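Local coordinates for protein glycoside transferase (Listeria monocytogenes, PDB 6R2M) that probably hydrolyses glycosidic bonds of an exopolysaccharide as an extracellular, monomeric glycoside hydrolase, although a transferase activity has also been assigned to it, at residues Gln23-Glu28 with Phe302-Lys307; Lys27-Ala32 with Asp39-Gln44. All coordinates share one frame; numbering follows the deposited sequence.

Overall arrangement
Both contacts are built on helix 21-29 and lie on the same side of the chain's centre, with their own centres about 10 Å apart. Contact 1 sets the helix against helix 301-312, far off in sequence; contact 2 sets its C-terminal end against the loop leading to helix 50-62. Three touches join them. The OG1 of Thr31 lies 2.8 Å from the O of Val26, a probable hydrogen bond. CE2 of Tyr25 packs 3.8 Å from CE2 of Tyr30, and CB of Tyr304 stands 3.7 Å from OH of Tyr30. Tyr25, Tyr30 and Tyr304 thus form one aromatic cluster. Both contacts are structural packing around the end of helix 21-29.

Contact 1 (Gln23-Glu28 with Phe302-Lys307); sequences QTYVKE and FDYINK
The rings of Tyr25 and Tyr304 have nearly parallel planes, 22° apart, but are slid so far past each other that they barely overlap; the centroids are 5.0 Å apart. The touching is therefore done by parts of each ring: CD2 of Tyr25 is 3.4 Å from CZ of Tyr304 and 3.2 Å from its OH, while CE2 of Tyr25 comes within 3.6 Å of CE1 of Tyr304. The hydroxyl end of Tyr304 thus sits beside the root of the Tyr25 ring. In both tyrosines CG stands anti to the backbone N (chi1 -174° in Tyr25, 170° in Tyr304), which extends each ring into the interface between the helices and lets aromatic groups bridge a closest CA separation of 9.3 Å, between Val26 and Ile305. Val26 adds a smaller apolar touch: its CG2 methyl, the branch beside the backbone N, lies 4.0 Å from CE2 of Tyr304. No hydrogen bond crosses between the segments, so the evidence here is for aromatic and apolar packing.

At the start of 302-307, one face of the Phe302 ring receives ND2 of Asn306, which lies 3.3 Å above the plane, over the centre of that ring. The same ND2 donates to the O of Phe302, and the backbone N of Asn306 reaches this oxygen from the opposite face of its carbonyl plane. Two donors thus grip the oxygen, and the one from ND2 helps to hold the amide over the ring.

Around the tyrosine pair, the Tyr304 ring also meets Tyr30, and Tyr25 touches Pro296. Antiparallel packing of a helix near the N-terminus against the last helix of a chain with twelve helices is consistent with closure of an (alpha/alpha)6 barrel, as in family GH8 glycoside hydrolases.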
# COMPACT_ATOMS: atom_id res chain seq x y z
N GLN A 23 -13.61 12.08 4.66
CA GLN A 23 -12.82 13.20 5.17
C GLN A 23 -13.32 13.64 6.54
O GLN A 23 -12.52 13.86 7.46
CB GLN A 23 -12.86 14.37 4.17
CG GLN A 23 -12.27 14.03 2.80
CD GLN A 23 -13.34 13.62 1.79
OE1 GLN A 23 -14.07 12.64 2.00
NE2 GLN A 23 -13.44 14.35 0.69
N THR A 24 -14.64 13.79 6.68
CA THR A 24 -15.22 14.17 7.96
C THR A 24 -14.93 13.13 9.03
O THR A 24 -14.54 13.47 10.15
CB THR A 24 -16.73 14.36 7.80
OG1 THR A 24 -16.96 15.45 6.90
CG2 THR A 24 -17.40 14.67 9.14
N TYR A 25 -15.04 11.85 8.67
CA TYR A 25 -14.79 10.77 9.63
C TYR A 25 -13.32 10.72 10.03
O TYR A 25 -13.00 10.50 11.20
CB TYR A 25 -15.24 9.45 9.02
CG TYR A 25 -15.15 8.30 9.97
CD1 TYR A 25 -16.20 8.00 10.83
CD2 TYR A 25 -14.01 7.50 10.04
CE1 TYR A 25 -16.13 6.95 11.71
CE2 TYR A 25 -13.93 6.43 10.93
CZ TYR A 25 -15.01 6.17 11.76
OH TYR A 25 -14.97 5.13 12.66
N VAL A 26 -12.42 10.94 9.07
CA VAL A 26 -11.00 10.94 9.40
C VAL A 26 -10.65 12.10 10.32
O VAL A 26 -9.91 11.95 11.29
CB VAL A 26 -10.17 10.95 8.11
CG1 VAL A 26 -8.70 11.28 8.42
CG2 VAL A 26 -10.30 9.59 7.41
N LYS A 27 -11.18 13.29 10.01
CA LYS A 27 -10.97 14.45 10.87
C LYS A 27 -11.45 14.17 12.30
O LYS A 27 -10.80 14.57 13.27
CB LYS A 27 -11.68 15.67 10.28
CG LYS A 27 -10.99 16.19 9.01
CD LYS A 27 -11.76 17.32 8.34
CE LYS A 27 -11.11 17.73 7.00
NZ LYS A 27 -12.06 18.48 6.16
N GLU A 28 -12.57 13.48 12.44
CA GLU A 28 -13.16 13.28 13.76
C GLU A 28 -12.53 12.12 14.52
O GLU A 28 -12.54 12.12 15.76
CB GLU A 28 -14.67 13.06 13.62
CG GLU A 28 -15.39 12.64 14.90
CD GLU A 28 -15.59 13.79 15.87
OE1 GLU A 28 -15.79 13.52 17.08
OE2 GLU A 28 -15.56 14.96 15.43
N PHE A 302 -5.10 1.53 8.24
CA PHE A 302 -4.80 0.77 7.02
C PHE A 302 -6.01 -0.02 6.55
O PHE A 302 -6.32 -0.04 5.35
CB PHE A 302 -3.63 -0.17 7.25
CG PHE A 302 -3.07 -0.82 6.00
CD1 PHE A 302 -2.18 -0.14 5.19
CD2 PHE A 302 -3.38 -2.14 5.69
CE1 PHE A 302 -1.61 -0.76 4.06
CE2 PHE A 302 -2.83 -2.75 4.58
CZ PHE A 302 -1.94 -2.07 3.76
N ASP A 303 -6.72 -0.67 7.49
CA ASP A 303 -7.91 -1.43 7.12
C ASP A 303 -9.05 -0.49 6.73
O ASP A 303 -9.72 -0.70 5.71
CB ASP A 303 -8.34 -2.33 8.27
CG ASP A 303 -7.42 -3.52 8.47
OD1 ASP A 303 -7.07 -4.17 7.47
OD2 ASP A 303 -7.05 -3.79 9.63
N TYR A 304 -9.28 0.54 7.54
CA TYR A 304 -10.36 1.47 7.27
C TYR A 304 -10.21 2.08 5.88
O TYR A 304 -11.14 2.06 5.07
CB TYR A 304 -10.38 2.57 8.34
CG TYR A 304 -11.31 3.70 7.99
CD1 TYR A 304 -12.68 3.59 8.22
CD2 TYR A 304 -10.85 4.86 7.38
CE1 TYR A 304 -13.55 4.61 7.86
CE2 TYR A 304 -11.70 5.88 7.03
CZ TYR A 304 -13.05 5.75 7.28
OH TYR A 304 -13.88 6.79 6.91
N ILE A 305 -9.02 2.60 5.57
CA ILE A 305 -8.90 3.41 4.37
C ILE A 305 -8.77 2.55 3.12
O ILE A 305 -9.21 2.96 2.04
CB ILE A 305 -7.73 4.40 4.50
CG1 ILE A 305 -7.85 5.51 3.45
CG2 ILE A 305 -6.36 3.70 4.42
CD1 ILE A 305 -9.00 6.49 3.72
N ASN A 306 -8.18 1.35 3.22
CA ASN A 306 -8.14 0.49 2.05
C ASN A 306 -9.52 -0.04 1.70
O ASN A 306 -9.82 -0.23 0.51
CB ASN A 306 -7.16 -0.66 2.25
CG ASN A 306 -5.73 -0.28 1.87
OD1 ASN A 306 -5.45 -0.02 0.71
ND2 ASN A 306 -4.84 -0.24 2.85
N LYS A 307 -10.39 -0.23 2.69
CA LYS A 307 -11.77 -0.55 2.35
C LYS A 307 -12.42 0.62 1.61
O LYS A 307 -13.05 0.41 0.56
CB LYS A 307 -12.56 -0.94 3.61
CG LYS A 307 -14.04 -1.16 3.34
CD LYS A 307 -14.74 -1.82 4.51
CE LYS A 307 -16.21 -2.02 4.19
NZ LYS A 307 -16.99 -2.69 5.27

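Contact 2 (Lys27-Ala32 with Asp39-Gln44); sequences KENYTA and DYKNAQ
Lys41 lays its aliphatic chain over the backbone carbonyl of Asn29: CG of Lys41 is 3.3 Å from O of Asn29, and CD of Lys41 follows at 3.6 Å from the same oxygen. With CG anti to the backbone N (chi1 -171°) and the chain extended beyond it, the ammonium group is carried past the carbonyl to the side chain of Asn29. There NZ of Lys41 donates a hydrogen bond of 2.9 Å to OD1 of Asn29, arriving at a C=O...N angle of 145° and tilted 21° from the carbonyl plane. The other end of this amide is held too, since ND2 of Asn29 donates to the O of Tyr25 one helical turn back; bonds at both ends should restrict its rotation. OE1 of Glu28 lies 5.1 Å from NZ of Lys41, not in contact, yet near enough that its negative charge would probably favour the ammonium there.

The second touch is the Tyr30 ring, whose CE1 comes 3.8 Å from O of Asp39. The CA of Tyr40 sits at the ring's edge, near its plane, 4.4 Å from CE1 of Tyr30. The polar end of Tyr30 is engaged elsewhere, by Thr299 O, while OD1 of Asp39 accepts from the backbone N of His47.

Backbone bonds from Tyr30 to Val38 and from Lys41 to Pro296 further tie the region together. The chain leaves helical geometry at Tyr30, then folds back upon the helix end, with a type II beta turn running from Tyr40 to Ala43: a helix terminus packed against its own returning loop.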
# COMPACT_ATOMS: atom_id res chain seq x y z
N LYS A 27 -11.18 13.29 10.01
CA LYS A 27 -10.97 14.45 10.87
C LYS A 27 -11.45 14.17 12.30
O LYS A 27 -10.80 14.57 13.27
CB LYS A 27 -11.68 15.67 10.28
CG LYS A 27 -10.99 16.19 9.01
CD LYS A 27 -11.76 17.32 8.34
CE LYS A 27 -11.11 17.73 7.00
NZ LYS A 27 -12.06 18.48 6.16
N GLU A 28 -12.57 13.48 12.44
CA GLU A 28 -13.16 13.28 13.76
C GLU A 28 -12.53 12.12 14.52
O GLU A 28 -12.54 12.12 15.76
CB GLU A 28 -14.67 13.06 13.62
CG GLU A 28 -15.39 12.64 14.90
CD GLU A 28 -15.59 13.79 15.87
OE1 GLU A 28 -15.79 13.52 17.08
OE2 GLU A 28 -15.56 14.96 15.43
N ASN A 29 -11.97 11.13 13.84
CA ASN A 29 -11.60 9.90 14.53
C ASN A 29 -10.16 9.48 14.38
O ASN A 29 -9.66 8.77 15.26
CB ASN A 29 -12.48 8.74 14.06
CG ASN A 29 -13.92 8.92 14.45
OD1 ASN A 29 -14.28 8.74 15.61
ND2 ASN A 29 -14.76 9.31 13.49
N TYR A 30 -9.48 9.85 13.30
CA TYR A 30 -8.13 9.39 13.07
C TYR A 30 -7.13 10.53 13.02
O TYR A 30 -6.02 10.35 12.50
CB TYR A 30 -8.05 8.59 11.76
CG TYR A 30 -8.60 7.18 11.84
CD1 TYR A 30 -7.93 6.18 12.54
CD2 TYR A 30 -9.76 6.84 11.15
CE1 TYR A 30 -8.43 4.89 12.58
CE2 TYR A 30 -10.26 5.55 11.18
CZ TYR A 30 -9.60 4.58 11.90
OH TYR A 30 -10.12 3.30 11.92
N THR A 31 -7.48 11.72 13.51
CA THR A 31 -6.58 12.86 13.43
C THR A 31 -6.17 13.31 14.82
O THR A 31 -7.03 13.60 15.67
CB THR A 31 -7.23 14.01 12.66
OG1 THR A 31 -7.64 13.55 11.37
CG2 THR A 31 -6.24 15.12 12.44
N ALA A 32 -4.87 13.39 15.05
CA ALA A 32 -4.35 13.93 16.30
C ALA A 32 -4.42 15.46 16.28
O ALA A 32 -4.70 16.08 15.25
CB ALA A 32 -2.91 13.45 16.53
N ASP A 39 -2.77 5.64 13.59
CA ASP A 39 -3.13 4.28 13.20
C ASP A 39 -4.39 3.79 13.91
O ASP A 39 -5.21 3.10 13.30
CB ASP A 39 -1.95 3.31 13.40
CG ASP A 39 -1.36 3.33 14.82
OD1 ASP A 39 -1.60 4.27 15.60
OD2 ASP A 39 -0.60 2.38 15.12
N TYR A 40 -4.54 4.11 15.20
CA TYR A 40 -5.75 3.79 15.95
C TYR A 40 -6.15 5.00 16.78
O TYR A 40 -5.29 5.68 17.33
CB TYR A 40 -5.56 2.61 16.91
CG TYR A 40 -5.13 1.29 16.31
CD1 TYR A 40 -6.06 0.36 15.87
CD2 TYR A 40 -3.79 0.97 16.21
CE1 TYR A 40 -5.65 -0.86 15.35
CE2 TYR A 40 -3.37 -0.24 15.70
CZ TYR A 40 -4.30 -1.15 15.26
OH TYR A 40 -3.87 -2.35 14.75
N LYS A 41 -7.46 5.21 16.92
CA LYS A 41 -7.94 6.26 17.81
C LYS A 41 -7.66 5.87 19.26
O LYS A 41 -7.86 4.71 19.65
CB LYS A 41 -9.44 6.48 17.60
CG LYS A 41 -10.01 7.71 18.33
CD LYS A 41 -11.53 7.75 18.14
CE LYS A 41 -12.13 9.09 18.55
NZ LYS A 41 -13.61 9.11 18.36
N ASN A 42 -7.20 6.84 20.05
CA ASN A 42 -6.95 6.63 21.48
C ASN A 42 -5.96 5.49 21.72
O ASN A 42 -6.09 4.71 22.66
CB ASN A 42 -8.26 6.36 22.24
CG ASN A 42 -9.22 7.53 22.19
OD1 ASN A 42 -8.80 8.69 22.18
ND2 ASN A 42 -10.52 7.23 22.16
N ALA A 43 -4.96 5.39 20.86
CA ALA A 43 -3.96 4.34 21.03
C ALA A 43 -3.03 4.67 22.19
O ALA A 43 -2.68 5.83 22.41
CB ALA A 43 -3.15 4.16 19.75
N GLN A 44 -2.64 3.63 22.93
CA GLN A 44 -1.61 3.81 23.96
C GLN A 44 -0.26 4.13 23.33
O GLN A 44 0.51 4.93 23.87
CB GLN A 44 -1.49 2.56 24.82
CG GLN A 44 -2.79 1.82 25.10
CD GLN A 44 -2.54 0.40 25.59
OE1 GLN A 44 -2.44 -0.54 24.79
NE2 GLN A 44 -2.41 0.23 26.90